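Local coordinates for membrane lipoprotein family protein (Aeropyrum pernix, PDB 4PEV) that probably serves as the solute-binding component of an ABC transporter, holding adenosine and, by inference, delivering nucleosides to the membrane permease, at residues I373-D376 against G377-L380; V365-Q368 against R369-I373. All blocks are in the same frame, centred on the assembly; numbering follows the deposited sequence.

Interaction 1 (I373-D376 against G377-L380); sequences ISND and GWRL
Ser-374 is the N-cap of helix 375-389, its side chain accepting from Gly-377 N: Ser-374 keeps an extended backbone (psi 164°), whereas every residue from Asn-375 to Leu-380 has helical phi and psi. Two i to i+4 bonds confirm the first turn, Arg-379 N to Asn-375 O at 2.8 Å and Leu-380 N to Asp-376 O at 2.9 Å, the second the straighter. A weaker one runs from Trp-378 N to Ser-374 O. The capping bond itself joins Gly-377 N to Ser-374 OG over 3.2 Å; with OG between the backbone N and the carbonyl carbon (chi1 73°), the hydroxyl can accept the Gly-377 N-H. Ser-374 OG is also hydrogen-bonded to Asp-172 OD1, which ties the cap to helix 159-181.

Ahead of the cap, Ile-373 reaches Trp-378 with its CG2 branch. This methyl lies over one indole face, offset toward the rim, in a CH-pi contact 4.0 Å from CG2 to the centroid of the five-membered ring. The other branch of Ile-373 ends at CD1, near Trp-378 CZ2. Ile-373 also packs on Ile-169 and Ile-173 of helix 159-181, and Trp-378 touches Ile-295 of strand 293-299.

On another side of the helix, the Asp-376 and Arg-379 side chains run alongside each other. Their carboxylate and guanidinium planes are 77° apart, and Asp-376 OD1 meets the guanidinium edge in its plane, forming a salt bridge with Arg-379 NH1.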
loop_
_atom_site.group_PDB
_atom_site.type_symbol
_atom_site.label_atom_id
_atom_site.label_comp_id
_atom_site.label_asym_id
_atom_site.label_seq_id
_atom_site.Cartn_x
_atom_site.Cartn_y
_atom_site.Cartn_z
ATOM N N ILE C 373 1.066 -11.211 -18.597
ATOM C CA ILE C 373 1.792 -11.830 -17.497
ATOM C C ILE C 373 2.024 -13.296 -17.862
ATOM O O ILE C 373 1.101 -14.084 -17.871
ATOM C CB ILE C 373 1.044 -11.685 -16.143
ATOM C CG1 ILE C 373 0.560 -10.231 -15.932
ATOM C CG2 ILE C 373 1.939 -12.122 -14.982
ATOM C CD1 ILE C 373 0.047 -9.903 -14.532
ATOM N N SER C 374 3.268 -13.643 -18.173
ATOM C CA SER C 374 3.633 -15.018 -18.533
ATOM C C SER C 374 3.445 -15.983 -17.358
ATOM O O SER C 374 3.335 -15.558 -16.194
ATOM C CB SER C 374 5.096 -15.075 -19.003
ATOM O OG SER C 374 6.008 -14.932 -17.913
ATOM N N ASN C 375 3.421 -17.281 -17.668
ATOM C CA ASN C 375 3.309 -18.330 -16.643
ATOM C C ASN C 375 4.550 -18.420 -15.762
ATOM O O ASN C 375 4.467 -18.876 -14.628
ATOM C CB ASN C 375 3.031 -19.683 -17.295
ATOM C CG ASN C 375 1.627 -19.775 -17.861
ATOM O OD1 ASN C 375 0.706 -19.105 -17.396
ATOM N ND2 ASN C 375 1.455 -20.616 -18.864
ATOM N N ASP C 376 5.694 -18.001 -16.305
ATOM C CA ASP C 376 6.935 -17.893 -15.549
ATOM C C ASP C 376 6.807 -16.841 -14.470
ATOM O O ASP C 376 7.308 -17.033 -13.366
ATOM C CB ASP C 376 8.104 -17.522 -16.464
ATOM C CG ASP C 376 8.510 -18.654 -17.397
ATOM O OD1 ASP C 376 8.545 -19.827 -16.960
ATOM O OD2 ASP C 376 8.799 -18.360 -18.578
ATOM N N GLY C 377 6.155 -15.724 -14.805
ATOM C CA GLY C 377 5.801 -14.693 -13.834
ATOM C C GLY C 377 5.068 -15.272 -12.634
ATOM O O GLY C 377 5.463 -15.027 -11.481
ATOM N N TRP C 378 4.030 -16.067 -12.914
ATOM C CA TRP C 378 3.196 -16.709 -11.882
ATOM C C TRP C 378 3.889 -17.818 -11.113
ATOM O O TRP C 378 3.624 -18.020 -9.925
ATOM C CB TRP C 378 1.929 -17.286 -12.515
ATOM C CG TRP C 378 0.979 -16.234 -12.981
ATOM C CD1 TRP C 378 0.487 -16.060 -14.248
ATOM C CD2 TRP C 378 0.419 -15.188 -12.184
ATOM N NE1 TRP C 378 -0.356 -14.975 -14.281
ATOM C CE2 TRP C 378 -0.415 -14.420 -13.028
ATOM C CE3 TRP C 378 0.542 -14.822 -10.828
ATOM C CZ2 TRP C 378 -1.127 -13.305 -12.562
ATOM C CZ3 TRP C 378 -0.163 -13.718 -10.366
ATOM C CH2 TRP C 378 -0.985 -12.969 -11.232
ATOM N N ARG C 379 4.745 -18.547 -11.819
ATOM C CA ARG C 379 5.535 -19.635 -11.267
ATOM C C ARG C 379 6.481 -19.021 -10.239
ATOM O O ARG C 379 6.543 -19.471 -9.098
ATOM C CB ARG C 379 6.300 -20.324 -12.418
ATOM C CG ARG C 379 6.810 -21.743 -12.198
ATOM C CD ARG C 379 7.900 -22.112 -13.218
ATOM N NE ARG C 379 9.230 -21.597 -12.822
ATOM C CZ ARG C 379 10.050 -20.834 -13.565
ATOM N NH1 ARG C 379 9.744 -20.463 -14.807
ATOM N NH2 ARG C 379 11.222 -20.444 -13.060
ATOM N N LEU C 380 7.179 -17.961 -10.640
ATOM C CA LEU C 380 8.069 -17.215 -9.736
ATOM C C LEU C 380 7.354 -16.508 -8.577
ATOM O O LEU C 380 7.886 -16.479 -7.467
ATOM C CB LEU C 380 8.889 -16.190 -10.511
ATOM C CG LEU C 380 9.913 -16.809 -11.459
ATOM C CD1 LEU C 380 10.447 -15.768 -12.435
ATOM C CD2 LEU C 380 11.048 -17.468 -10.680
#

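Interaction 2 (V365-Q368 against R369-I373); sequences VMSQ and REKWI
Met-366, a selenomethionine, lays its CE methyl over one face of the Arg-369 guanidinium in the last turns of helix 358-372, 3.9 Å from CE to NH1 and offset toward the rim. Val-365 CG1 approaches the same group obliquely, 3.3 Å from Arg-369 NE. At the edge of the Trp-372 indole, near its plane, lies Gln-368 O, 3.5 Å from CD1; the Gln-368 amide is turned 89° to that ring.

The i to i+4 pattern identifies the helix: Arg-369 N bonds Val-365 O at 2.9 Å, and Glu-370 N, Lys-371 N and Trp-372 N bond the carbonyls of Met-366, Ser-367 and Gln-368. The Trp-372 N to Gln-368 O bond is the most bent, with an N-H...O angle of 132°, at the last helical residue.

Arg-369 is buried, and its chain is extended from CG to NE, which carries the guanidinium back alongside Val-365. All three nitrogens have partners: NE on Ile-294 O, NH1 on Ser-334 O and NH2 in a salt bridge with Glu-286, an arrangement that should fix the group's rotation. The Gln-368 chain bends at its second torsion (chi2 -84°); its NE2 bonds Gln-291 O, while OE1 lies 3.9 Å from Lys-371 CD.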
loop_
_atom_site.group_PDB
_atom_site.type_symbol
_atom_site.label_atom_id
_atom_site.label_comp_id
_atom_site.label_asym_id
_atom_site.label_seq_id
_atom_site.Cartn_x
_atom_site.Cartn_y
_atom_site.Cartn_z
ATOM N N VAL C 365 -9.659 -7.112 -16.809
ATOM C CA VAL C 365 -8.369 -7.284 -16.153
ATOM C C VAL C 365 -7.830 -8.679 -16.456
ATOM O O VAL C 365 -6.653 -8.840 -16.778
ATOM C CB VAL C 365 -8.439 -7.086 -14.625
ATOM C CG1 VAL C 365 -7.072 -7.326 -13.997
ATOM C CG2 VAL C 365 -8.944 -5.694 -14.268
HETATM N N MSE C 366 -8.698 -9.683 -16.368
HETATM C CA MSE C 366 -8.298 -11.077 -16.578
HETATM C C MSE C 366 -7.864 -11.273 -17.994
HETATM O O MSE C 366 -7.007 -12.113 -18.282
HETATM C CB MSE C 366 -9.454 -12.034 -16.312
HETATM C CG MSE C 366 -9.941 -12.028 -14.864
HETATM SE SE MSE C 366 -8.467 -12.347 -13.585
HETATM C CE MSE C 366 -9.079 -11.312 -12.024
ATOM N N SER C 367 -8.454 -10.499 -18.893
ATOM C CA SER C 367 -8.072 -10.521 -20.287
ATOM C C SER C 367 -6.630 -10.080 -20.428
ATOM O O SER C 367 -5.862 -10.732 -21.117
ATOM C CB SER C 367 -8.987 -9.596 -21.088
ATOM O OG SER C 367 -8.740 -9.693 -22.465
ATOM N N GLN C 368 -6.260 -9.004 -19.738
ATOM C CA GLN C 368 -4.908 -8.401 -19.840
ATOM C C GLN C 368 -3.809 -9.178 -19.098
ATOM O O GLN C 368 -2.642 -9.146 -19.487
ATOM C CB GLN C 368 -4.933 -6.964 -19.317
ATOM C CG GLN C 368 -5.887 -6.041 -20.066
ATOM C CD GLN C 368 -5.269 -5.450 -21.318
ATOM O OE1 GLN C 368 -5.102 -6.122 -22.330
ATOM N NE2 GLN C 368 -4.917 -4.188 -21.247
ATOM N N ARG C 369 -4.186 -9.852 -18.020
ATOM C CA ARG C 369 -3.284 -10.740 -17.307
ATOM C C ARG C 369 -2.958 -11.998 -18.117
ATOM O O ARG C 369 -1.856 -12.531 -18.001
ATOM C CB ARG C 369 -3.913 -11.146 -15.987
ATOM C CG ARG C 369 -4.090 -9.990 -15.017
ATOM C CD ARG C 369 -4.517 -10.496 -13.650
ATOM N NE ARG C 369 -4.814 -9.415 -12.723
ATOM C CZ ARG C 369 -5.200 -9.595 -11.463
ATOM N NH1 ARG C 369 -5.329 -10.826 -10.971
ATOM N NH2 ARG C 369 -5.469 -8.541 -10.691
ATOM N N GLU C 370 -3.925 -12.497 -18.895
ATOM C CA GLU C 370 -3.656 -13.556 -19.883
ATOM C C GLU C 370 -2.663 -13.064 -20.941
ATOM O O GLU C 370 -1.787 -13.805 -21.337
ATOM C CB GLU C 370 -4.944 -14.028 -20.577
ATOM C CG GLU C 370 -5.852 -14.925 -19.731
ATOM C CD GLU C 370 -7.324 -14.922 -20.188
ATOM O OE1 GLU C 370 -7.655 -14.227 -21.179
ATOM O OE2 GLU C 370 -8.166 -15.602 -19.547
ATOM N N LYS C 371 -2.800 -11.812 -21.372
ATOM C CA LYS C 371 -1.981 -11.263 -22.449
ATOM C C LYS C 371 -0.584 -10.831 -22.051
ATOM O O LYS C 371 0.328 -10.901 -22.875
ATOM C CB LYS C 371 -2.645 -10.044 -23.065
ATOM C CG LYS C 371 -3.757 -10.343 -24.051
ATOM C CD LYS C 371 -4.203 -9.066 -24.756
ATOM C CE LYS C 371 -4.894 -9.326 -26.090
ATOM N NZ LYS C 371 -6.338 -9.646 -25.912
ATOM N N TRP C 372 -0.411 -10.337 -20.821
ATOM C CA TRP C 372 0.837 -9.645 -20.453
ATOM C C TRP C 372 1.566 -10.156 -19.222
ATOM O O TRP C 372 2.591 -9.594 -18.846
ATOM C CB TRP C 372 0.577 -8.155 -20.295
ATOM C CG TRP C 372 0.184 -7.510 -21.560
ATOM C CD1 TRP C 372 -1.063 -7.153 -21.925
ATOM C CD2 TRP C 372 1.044 -7.142 -22.641
ATOM N NE1 TRP C 372 -1.049 -6.574 -23.168
ATOM C CE2 TRP C 372 0.235 -6.556 -23.632
ATOM C CE3 TRP C 372 2.419 -7.244 -22.864
ATOM C CZ2 TRP C 372 0.750 -6.074 -24.844
ATOM C CZ3 TRP C 372 2.936 -6.775 -24.072
ATOM C CH2 TRP C 372 2.098 -6.195 -25.048
ATOM N N ILE C 373 1.066 -11.211 -18.597
ATOM C CA ILE C 373 1.792 -11.830 -17.497
ATOM C C ILE C 373 2.024 -13.296 -17.862
ATOM O O ILE C 373 1.101 -14.084 -17.871
ATOM C CB ILE C 373 1.044 -11.685 -16.143
ATOM C CG1 ILE C 373 0.560 -10.231 -15.932
ATOM C CG2 ILE C 373 1.939 -12.122 -14.982
ATOM C CD1 ILE C 373 0.047 -9.903 -14.532
#

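Interaction 2 comes first along the chain, at the C-terminal end of helix 358-372, and interaction 1 follows at the start of helix 375-389; their centres are about 12 Å apart. Ile-373, the first residue to leave helical geometry, belongs to both, so the two regions describe one short helix-to-helix junction. Both contacts touch strand 293-299 of the mixed sheet and helix 159-181, so successive helices pack against neighbouring parts of the same domain. Each centre lies about 22 Å from the centre of the chain, away from the adenosine site, consistent with packing within the domain and no direct part in adenosine binding.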